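Local coordinates for extracellular solute-binding protein, family 1 (Bifidobacterium longum subsp. infantis ATCC 15697, PDB 3OMB) that probably captures a solute, possibly a sugar, outside the cell for an ABC-type importer, and carries a bound magnesium ion, at residues A[165-170]-A[305-310]; A[210-215]-A[290-295]. All blocks are in the same frame, centred on the assembly; numbering follows the deposited sequence.

Contact 1 of 2, residues A[165-170]-A[305-310]; sequences QHMLIN and TGVVFG
Strands 166-170 and 305-310 pair as antiparallel neighbours, buried inside a four-stranded mixed sheet where strands 209-211 and 324-326 form the outer edges. The ladder runs through M167/F309, L168/V308 and I169/V307 and centres on L168 and V308, a hydrogen-bonded pair: L168 N reaches V308 O at 2.7 Å with an N-H...O angle of 175°, and V308 N returns to L168 O. At the far end N170 N bonds G306 O at 2.8 Å, just where N170 turns its side chain to cap W173 N at the start of helix 171-177. This central sheet, with helices on its flanks, is consistent with the two-lobed fold of ABC solute-binding proteins of the AlgQ-like family. H166 adds a side-chain bond: with CG anti to its carbonyl carbon (chi1 -42°), ND1 meets G310 O at 3.1 Å, close to the ring plane and on a carbonyl lone pair, while NE2 goes to N445 of helix 436-452. A leucine here would probably cost G310 O its bond from the ring and leave N445 without its imidazole partner. On the face shared by M167, I169, V307 and F309, selenomethionine M167 lays CG 3.8 Å from F309 CE1; its SE lies 5.0 Å from the F309 ring centroid, an oblique Met-aromatic contact, and the extended chain carries CE on to V307 CG1 at 3.7 Å. L168 CD1 meets V308 CG2 on the other face, beneath helix 313-317.

Contact 2 of 2, residues A[210-215]-A[290-295]; sequences PMNIKK and DAYNAD
Y292 is the residue of helix 289-297 that meets the 210-215 segment most broadly, its ring lying against N212, I213 and K214 as the chain leaves strand 209-211. The apolar part of the contact is a CH-pi interaction: K214 CG sits over one ring face, 3.7 Å from the centroid and displaced toward the rim, with Y292 CE2 the nearest ring atom at 3.4 Å. From there the lysine chain bends at chi3 (68°) and leads NZ away to W223 O, so the ring is met by the methylene and not by the charge. I213 C approaches Y292 CE1 at 3.5 Å, and the N212 amide slides past the Y292 CD1 side with its plane turned 54° from that of the ring.

Polar links lie at both ends of the tyrosine. One turn further along the helix, D295 OD2 accepts N212 ND2 at 3.0 Å on its anti side, in a bent bond; the same oxygen forms a salt bridge with K287, and ND2 also bonds Q296 OE1. N212 already points at the helix, and with CG roughly anti to the backbone N (chi1 -152°) its amide extends on to D295. At the phenol end a water spans the gap, donating to N212 O at 2.7 Å and hydrogen-bonded to Y292 OH at 2.7 Å.

Together these bonds and the tyrosine ring fasten helix 289-297 to the loop that leaves edge strand 209-211, and Y292 also touches V308 of the neighbouring strand, consistent with the helix-flanked sheet of a solute-binding-protein lobe.

Contacts 1 and 2 have centres 10 Å apart and both reach the same sheet, in which strand 305-310 runs beside strand 209-211. The join is direct: V307 O lies 2.9 Å from N212 N, a probable hydrogen bond, and F309 CE2 packs 3.5 Å from M211 CE. Both segments of contact 2 fall between those of contact 1 in the chain, so it is nested inside the loop contact 1 closes; helix 289-297 leads directly into strand 305-310. The magnesium site, formed by D199, N201, N203, Q205, D207 and E208, lies just before strand 209-211; the ion is about 10 Å from the side chain of N170 and about 14 Å from that of D295. Neither contact supplies a ligand to the metal.

Contact 1 of 2, residues A[165-170]-A[305-310]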
ATOM      1  N   GLN A 165       0.695   7.571  -2.437  1.00 15.44           N
ATOM      2  CA  GLN A 165       0.166   8.740  -1.716  1.00 15.48           C
ATOM      3  C   GLN A 165       0.452  10.022  -2.468  1.00 15.37           C
ATOM      4  O   GLN A 165       1.597  10.275  -2.844  1.00 16.44           O
ATOM      5  CB  GLN A 165       0.800   8.835  -0.321  1.00 15.42           C
ATOM      6  CG  GLN A 165       1.027   7.467   0.345  1.00 15.80           C
ATOM      7  CD  GLN A 165      -0.267   6.750   0.656  1.00 17.77           C
ATOM      8  OE1 GLN A 165      -1.238   7.364   1.155  1.00 17.37           O
ATOM      9  NE2 GLN A 165      -0.302   5.437   0.363  1.00 16.31           N
ATOM     10  N   HIS A 166      -0.586  10.834  -2.696  1.00 14.82           N
ATOM     11  CA  HIS A 166      -0.441  12.114  -3.374  1.00 13.95           C
ATOM     12  C   HIS A 166      -1.386  13.120  -2.765  1.00 14.19           C
ATOM     13  O   HIS A 166      -2.319  12.738  -2.062  1.00 13.88           O
ATOM     14  CB  HIS A 166      -0.708  11.965  -4.868  1.00 14.01           C
ATOM     15  CG  HIS A 166      -0.086  10.734  -5.439  1.00 15.05           C
ATOM     16  ND1 HIS A 166      -0.772   9.545  -5.543  1.00 16.34           N
ATOM     17  CD2 HIS A 166       1.187  10.472  -5.817  1.00 15.70           C
ATOM     18  CE1 HIS A 166       0.037   8.614  -6.021  1.00 17.86           C
ATOM     19  NE2 HIS A 166       1.231   9.152  -6.202  1.00 17.93           N
HETATM   20  N   MSE A 167      -1.096  14.399  -2.990  1.00 14.13           N
HETATM   21  CA  MSE A 167      -1.931  15.487  -2.527  1.00 14.81           C
HETATM   22  C   MSE A 167      -2.488  16.171  -3.767  1.00 15.14           C
HETATM   23  O   MSE A 167      -1.742  16.640  -4.621  1.00 16.35           O
HETATM   24  CB  MSE A 167      -1.074  16.470  -1.720  1.00 15.02           C
HETATM   25  CG  MSE A 167      -1.846  17.658  -1.211  1.00 17.22           C
HETATM   26 SE   MSE A 167      -0.729  18.704  -0.050  0.75 19.46          SE
HETATM   27  CE  MSE A 167      -2.089  19.817   0.767  1.00 20.33           C
ATOM     28  N   LEU A 168      -3.803  16.217  -3.873  1.00 15.63           N
ATOM     29  CA  LEU A 168      -4.479  16.683  -5.080  1.00 15.93           C
ATOM     30  C   LEU A 168      -5.154  18.013  -4.834  1.00 16.66           C
ATOM     31  O   LEU A 168      -5.721  18.244  -3.760  1.00 17.95           O
ATOM     32  CB  LEU A 168      -5.540  15.666  -5.494  1.00 15.45           C
ATOM     33  CG  LEU A 168      -5.050  14.232  -5.617  1.00 15.79           C
ATOM     34  CD1 LEU A 168      -6.232  13.277  -5.849  1.00 14.92           C
ATOM     35  CD2 LEU A 168      -3.945  14.118  -6.741  1.00 15.85           C
ATOM     36  N   ILE A 169      -5.132  18.889  -5.827  1.00 17.12           N
ATOM     37  CA  ILE A 169      -5.759  20.207  -5.655  1.00 16.88           C
ATOM     38  C   ILE A 169      -6.532  20.612  -6.892  1.00 17.40           C
ATOM     39  O   ILE A 169      -6.135  20.260  -8.025  1.00 17.46           O
ATOM     40  CB  ILE A 169      -4.735  21.298  -5.256  1.00 16.71           C
ATOM     41  CG1 ILE A 169      -5.467  22.626  -4.980  1.00 17.55           C
ATOM     42  CG2 ILE A 169      -3.637  21.475  -6.330  1.00 17.31           C
ATOM     43  CD1 ILE A 169      -4.675  23.596  -4.134  1.00 17.46           C
ATOM     44  N   ASN A 170      -7.650  21.319  -6.681  1.00 17.46           N
ATOM     45  CA  ASN A 170      -8.432  21.816  -7.788  1.00 17.78           C
ATOM     46  C   ASN A 170      -7.731  23.025  -8.401  1.00 18.43           C
ATOM     47  O   ASN A 170      -7.879  24.143  -7.922  1.00 17.97           O
ATOM     48  CB  ASN A 170      -9.875  22.144  -7.386  1.00 17.94           C
ATOM     49  CG  ASN A 170     -10.791  22.368  -8.602  1.00 17.61           C
ATOM     50  OD1 ASN A 170     -10.409  22.997  -9.570  1.00 17.21           O
ATOM     51  ND2 ASN A 170     -12.003  21.845  -8.535  1.00 17.94           N
ATOM     52  N   THR A 305     -14.801  19.697  -3.754  1.00 19.24           N
ATOM     53  CA  THR A 305     -13.670  19.613  -2.834  1.00 18.44           C
ATOM     54  C   THR A 305     -12.404  20.207  -3.432  1.00 18.29           C
ATOM     55  O   THR A 305     -12.037  19.894  -4.564  1.00 18.31           O
ATOM     56  CB  THR A 305     -13.406  18.156  -2.452  1.00 18.59           C
ATOM     57  OG1 THR A 305     -14.577  17.632  -1.825  1.00 19.57           O
ATOM     58  CG2 THR A 305     -12.206  18.026  -1.499  1.00 16.31           C
ATOM     59  N   GLY A 306     -11.727  21.046  -2.658  1.00 18.07           N
ATOM     60  CA  GLY A 306     -10.550  21.765  -3.158  1.00 18.16           C
ATOM     61  C   GLY A 306      -9.288  20.944  -3.112  1.00 18.04           C
ATOM     62  O   GLY A 306      -8.531  20.944  -4.087  1.00 18.25           O
ATOM     63  N   VAL A 307      -9.073  20.245  -1.993  1.00 17.72           N
ATOM     64  CA  VAL A 307      -7.802  19.549  -1.669  1.00 17.49           C
ATOM     65  C   VAL A 307      -8.139  18.219  -0.975  1.00 17.87           C
ATOM     66  O   VAL A 307      -8.977  18.198  -0.052  1.00 18.04           O
ATOM     67  CB  VAL A 307      -6.897  20.389  -0.690  1.00 17.36           C
ATOM     68  CG1 VAL A 307      -5.634  19.606  -0.251  1.00 17.61           C
ATOM     69  CG2 VAL A 307      -6.482  21.721  -1.296  1.00 17.63           C
ATOM     70  N   VAL A 308      -7.501  17.127  -1.418  1.00 17.52           N
ATOM     71  CA  VAL A 308      -7.543  15.837  -0.722  1.00 17.62           C
ATOM     72  C   VAL A 308      -6.197  15.139  -0.895  1.00 17.57           C
ATOM     73  O   VAL A 308      -5.426  15.482  -1.800  1.00 18.00           O
ATOM     74  CB  VAL A 308      -8.610  14.837  -1.299  1.00 17.78           C
ATOM     75  CG1 VAL A 308      -9.991  15.368  -1.140  1.00 18.68           C
ATOM     76  CG2 VAL A 308      -8.323  14.481  -2.803  1.00 18.67           C
ATOM     77  N   PHE A 309      -5.956  14.119  -0.075  1.00 17.05           N
ATOM     78  CA  PHE A 309      -4.901  13.142  -0.368  1.00 17.43           C
ATOM     79  C   PHE A 309      -5.547  11.976  -1.077  1.00 17.28           C
ATOM     80  O   PHE A 309      -6.643  11.545  -0.706  1.00 17.27           O
ATOM     81  CB  PHE A 309      -4.179  12.679   0.913  1.00 16.95           C
ATOM     82  CG  PHE A 309      -3.547  13.811   1.671  1.00 18.08           C
ATOM     83  CD1 PHE A 309      -2.401  14.436   1.183  1.00 18.54           C
ATOM     84  CD2 PHE A 309      -4.112  14.272   2.854  1.00 17.90           C
ATOM     85  CE1 PHE A 309      -1.805  15.492   1.888  1.00 19.40           C
ATOM     86  CE2 PHE A 309      -3.530  15.313   3.559  1.00 19.17           C
ATOM     87  CZ  PHE A 309      -2.383  15.937   3.070  1.00 19.24           C
ATOM     88  N   GLY A 310      -4.890  11.476  -2.114  1.00 17.25           N
ATOM     89  CA  GLY A 310      -5.468  10.380  -2.873  1.00 17.35           C
ATOM     90  C   GLY A 310      -4.550   9.806  -3.920  1.00 17.76           C
ATOM     91  O   GLY A 310      -3.365  10.139  -3.964  1.00 17.70           O
TER

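Contact 2 of 2, residues A[210-215]-A[290-295]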
ATOM      1  N   PRO A 210     -13.256  23.099   1.459  1.00 19.14           N
ATOM      2  CA  PRO A 210     -11.918  23.519   0.990  1.00 18.45           C
ATOM      3  C   PRO A 210     -10.912  22.363   0.975  1.00 17.85           C
ATOM      4  O   PRO A 210     -10.230  22.139  -0.034  1.00 17.70           O
ATOM      5  CB  PRO A 210     -11.527  24.616   1.986  1.00 18.00           C
ATOM      6  CG  PRO A 210     -12.823  25.216   2.353  1.00 18.85           C
ATOM      7  CD  PRO A 210     -13.745  24.006   2.519  1.00 18.64           C
HETATM    8  N   MSE A 211     -10.839  21.623   2.078  1.00 16.81           N
HETATM    9  CA  MSE A 211      -9.974  20.455   2.131  1.00 16.52           C
HETATM   10  C   MSE A 211     -10.757  19.354   2.823  1.00 16.30           C
HETATM   11  O   MSE A 211     -11.464  19.612   3.817  1.00 16.26           O
HETATM   12  CB  MSE A 211      -8.670  20.768   2.864  1.00 16.57           C
HETATM   13  CG  MSE A 211      -7.753  19.565   3.006  1.00 17.68           C
HETATM   14 SE   MSE A 211      -6.122  20.095   3.947  0.75 21.42          SE
HETATM   15  CE  MSE A 211      -5.132  18.390   3.791  1.00 18.27           C
ATOM     16  N   ASN A 212     -10.681  18.145   2.275  1.00 15.49           N
ATOM     17  CA  ASN A 212     -11.347  17.010   2.916  1.00 15.58           C
ATOM     18  C   ASN A 212     -10.314  15.992   3.372  1.00 15.48           C
ATOM     19  O   ASN A 212      -9.326  15.750   2.688  1.00 15.22           O
ATOM     20  CB  ASN A 212     -12.429  16.380   2.002  1.00 15.14           C
ATOM     21  CG  ASN A 212     -13.547  15.723   2.796  1.00 16.25           C
ATOM     22  OD1 ASN A 212     -13.545  15.742   4.030  1.00 18.44           O
ATOM     23  ND2 ASN A 212     -14.501  15.137   2.100  1.00 15.63           N
ATOM     24  N   ILE A 213     -10.530  15.418   4.549  1.00 16.39           N
ATOM     25  CA  ILE A 213      -9.600  14.439   5.107  1.00 16.65           C
ATOM     26  C   ILE A 213     -10.376  13.207   5.600  1.00 17.67           C
ATOM     27  O   ILE A 213     -11.565  13.322   6.001  1.00 18.25           O
ATOM     28  CB  ILE A 213      -8.684  15.040   6.234  1.00 16.59           C
ATOM     29  CG1 ILE A 213      -9.516  15.643   7.386  1.00 16.00           C
ATOM     30  CG2 ILE A 213      -7.734  16.132   5.665  1.00 16.38           C
ATOM     31  CD1 ILE A 213      -8.668  16.057   8.612  1.00 15.52           C
ATOM     32  N   LYS A 214      -9.696  12.055   5.560  1.00 17.56           N
ATOM     33  CA  LYS A 214     -10.202  10.779   6.033  1.00 18.62           C
ATOM     34  C   LYS A 214     -10.217  10.688   7.559  1.00 19.28           C
ATOM     35  O   LYS A 214      -9.327  11.232   8.239  1.00 19.26           O
ATOM     36  CB  LYS A 214      -9.330   9.631   5.488  1.00 18.59           C
ATOM     37  CG  LYS A 214      -9.547   9.341   4.010  1.00 20.39           C
ATOM     38  CD  LYS A 214      -8.621   8.250   3.417  1.00 23.54           C
ATOM     39  CE  LYS A 214      -8.913   6.843   3.964  1.00 27.24           C
ATOM     40  NZ  LYS A 214      -8.051   5.733   3.335  1.00 28.53           N
ATOM     41  N   LYS A 215     -11.213   9.979   8.096  1.00 19.90           N
ATOM     42  CA  LYS A 215     -11.236   9.702   9.522  1.00 20.88           C
ATOM     43  C   LYS A 215     -10.035   8.831   9.869  1.00 20.84           C
ATOM     44  O   LYS A 215      -9.480   8.155   9.005  1.00 19.53           O
ATOM     45  CB  LYS A 215     -12.562   9.051   9.957  1.00 21.85           C
ATOM     46  CG  LYS A 215     -12.777   7.577   9.560  1.00 24.14           C
ATOM     47  CD  LYS A 215     -14.056   7.095  10.252  1.00 29.46           C
ATOM     48  CE  LYS A 215     -14.229   5.589  10.230  1.00 34.01           C
ATOM     49  NZ  LYS A 215     -14.733   5.117   8.904  1.00 35.93           N
ATOM     50  N   ASP A 290     -16.968   5.556   2.464  1.00 29.63           N
ATOM     51  CA  ASP A 290     -17.872   5.736   1.326  1.00 29.95           C
ATOM     52  C   ASP A 290     -18.446   7.166   1.207  1.00 28.84           C
ATOM     53  O   ASP A 290     -18.458   7.745   0.110  1.00 28.18           O
ATOM     54  CB  ASP A 290     -18.989   4.692   1.347  1.00 31.14           C
ATOM     55  CG  ASP A 290     -18.460   3.268   1.115  1.00 35.04           C
ATOM     56  OD1 ASP A 290     -17.566   3.090   0.240  1.00 37.77           O
ATOM     57  OD2 ASP A 290     -18.920   2.329   1.811  1.00 39.37           O
ATOM     58  N   ALA A 291     -18.892   7.743   2.328  1.00 27.38           N
ATOM     59  CA  ALA A 291     -19.422   9.107   2.291  1.00 26.78           C
ATOM     60  C   ALA A 291     -18.312  10.091   1.968  1.00 25.19           C
ATOM     61  O   ALA A 291     -18.509  11.026   1.207  1.00 25.48           O
ATOM     62  CB  ALA A 291     -20.115   9.480   3.596  1.00 27.22           C
ATOM     63  N   TYR A 292     -17.142   9.858   2.535  1.00 23.58           N
ATOM     64  CA  TYR A 292     -15.997  10.716   2.287  1.00 22.62           C
ATOM     65  C   TYR A 292     -15.642  10.761   0.785  1.00 22.35           C
ATOM     66  O   TYR A 292     -15.424  11.838   0.224  1.00 22.65           O
ATOM     67  CB  TYR A 292     -14.797  10.292   3.168  1.00 21.73           C
ATOM     68  CG  TYR A 292     -13.420  10.732   2.635  1.00 20.55           C
ATOM     69  CD1 TYR A 292     -12.881  11.994   2.956  1.00 18.35           C
ATOM     70  CD2 TYR A 292     -12.678   9.894   1.794  1.00 19.39           C
ATOM     71  CE1 TYR A 292     -11.630  12.391   2.472  1.00 18.25           C
ATOM     72  CE2 TYR A 292     -11.412  10.296   1.294  1.00 19.05           C
ATOM     73  CZ  TYR A 292     -10.903  11.532   1.658  1.00 18.19           C
ATOM     74  OH  TYR A 292      -9.696  11.917   1.157  1.00 20.92           O
ATOM     75  N   ASN A 293     -15.591   9.603   0.140  1.00 22.21           N
ATOM     76  CA  ASN A 293     -15.254   9.534  -1.278  1.00 22.90           C
ATOM     77  C   ASN A 293     -16.363  10.175  -2.126  1.00 22.84           C
ATOM     78  O   ASN A 293     -16.074  10.861  -3.117  1.00 22.08           O
ATOM     79  CB  ASN A 293     -14.990   8.081  -1.725  1.00 22.87           C
ATOM     80  CG  ASN A 293     -13.666   7.548  -1.215  1.00 23.92           C
ATOM     81  OD1 ASN A 293     -12.632   8.179  -1.366  1.00 25.32           O
ATOM     82  ND2 ASN A 293     -13.690   6.375  -0.616  1.00 27.27           N
ATOM     83  N   ALA A 294     -17.613   9.966  -1.720  1.00 22.84           N
ATOM     84  CA  ALA A 294     -18.740  10.553  -2.443  1.00 23.69           C
ATOM     85  C   ALA A 294     -18.702  12.079  -2.411  1.00 24.12           C
ATOM     86  O   ALA A 294     -19.162  12.709  -3.345  1.00 24.29           O
ATOM     87  CB  ALA A 294     -20.086  10.019  -1.934  1.00 23.74           C
ATOM     88  N   ASP A 295     -18.144  12.659  -1.343  1.00 24.39           N
ATOM     89  CA  ASP A 295     -17.945  14.111  -1.254  1.00 24.45           C
ATOM     90  C   ASP A 295     -17.182  14.639  -2.464  1.00 23.83           C
ATOM     91  O   ASP A 295     -17.600  15.621  -3.080  1.00 23.94           O
ATOM     92  CB  ASP A 295     -17.154  14.491   0.008  1.00 24.72           C
ATOM     93  CG  ASP A 295     -17.990  14.425   1.272  1.00 27.39           C
ATOM     94  OD1 ASP A 295     -19.229  14.466   1.132  1.00 30.30           O
ATOM     95  OD2 ASP A 295     -17.416  14.338   2.401  1.00 28.48           O
TER
HETATM   96  O   HOH W   1      -7.875  13.564   2.209  1.00 15.52           O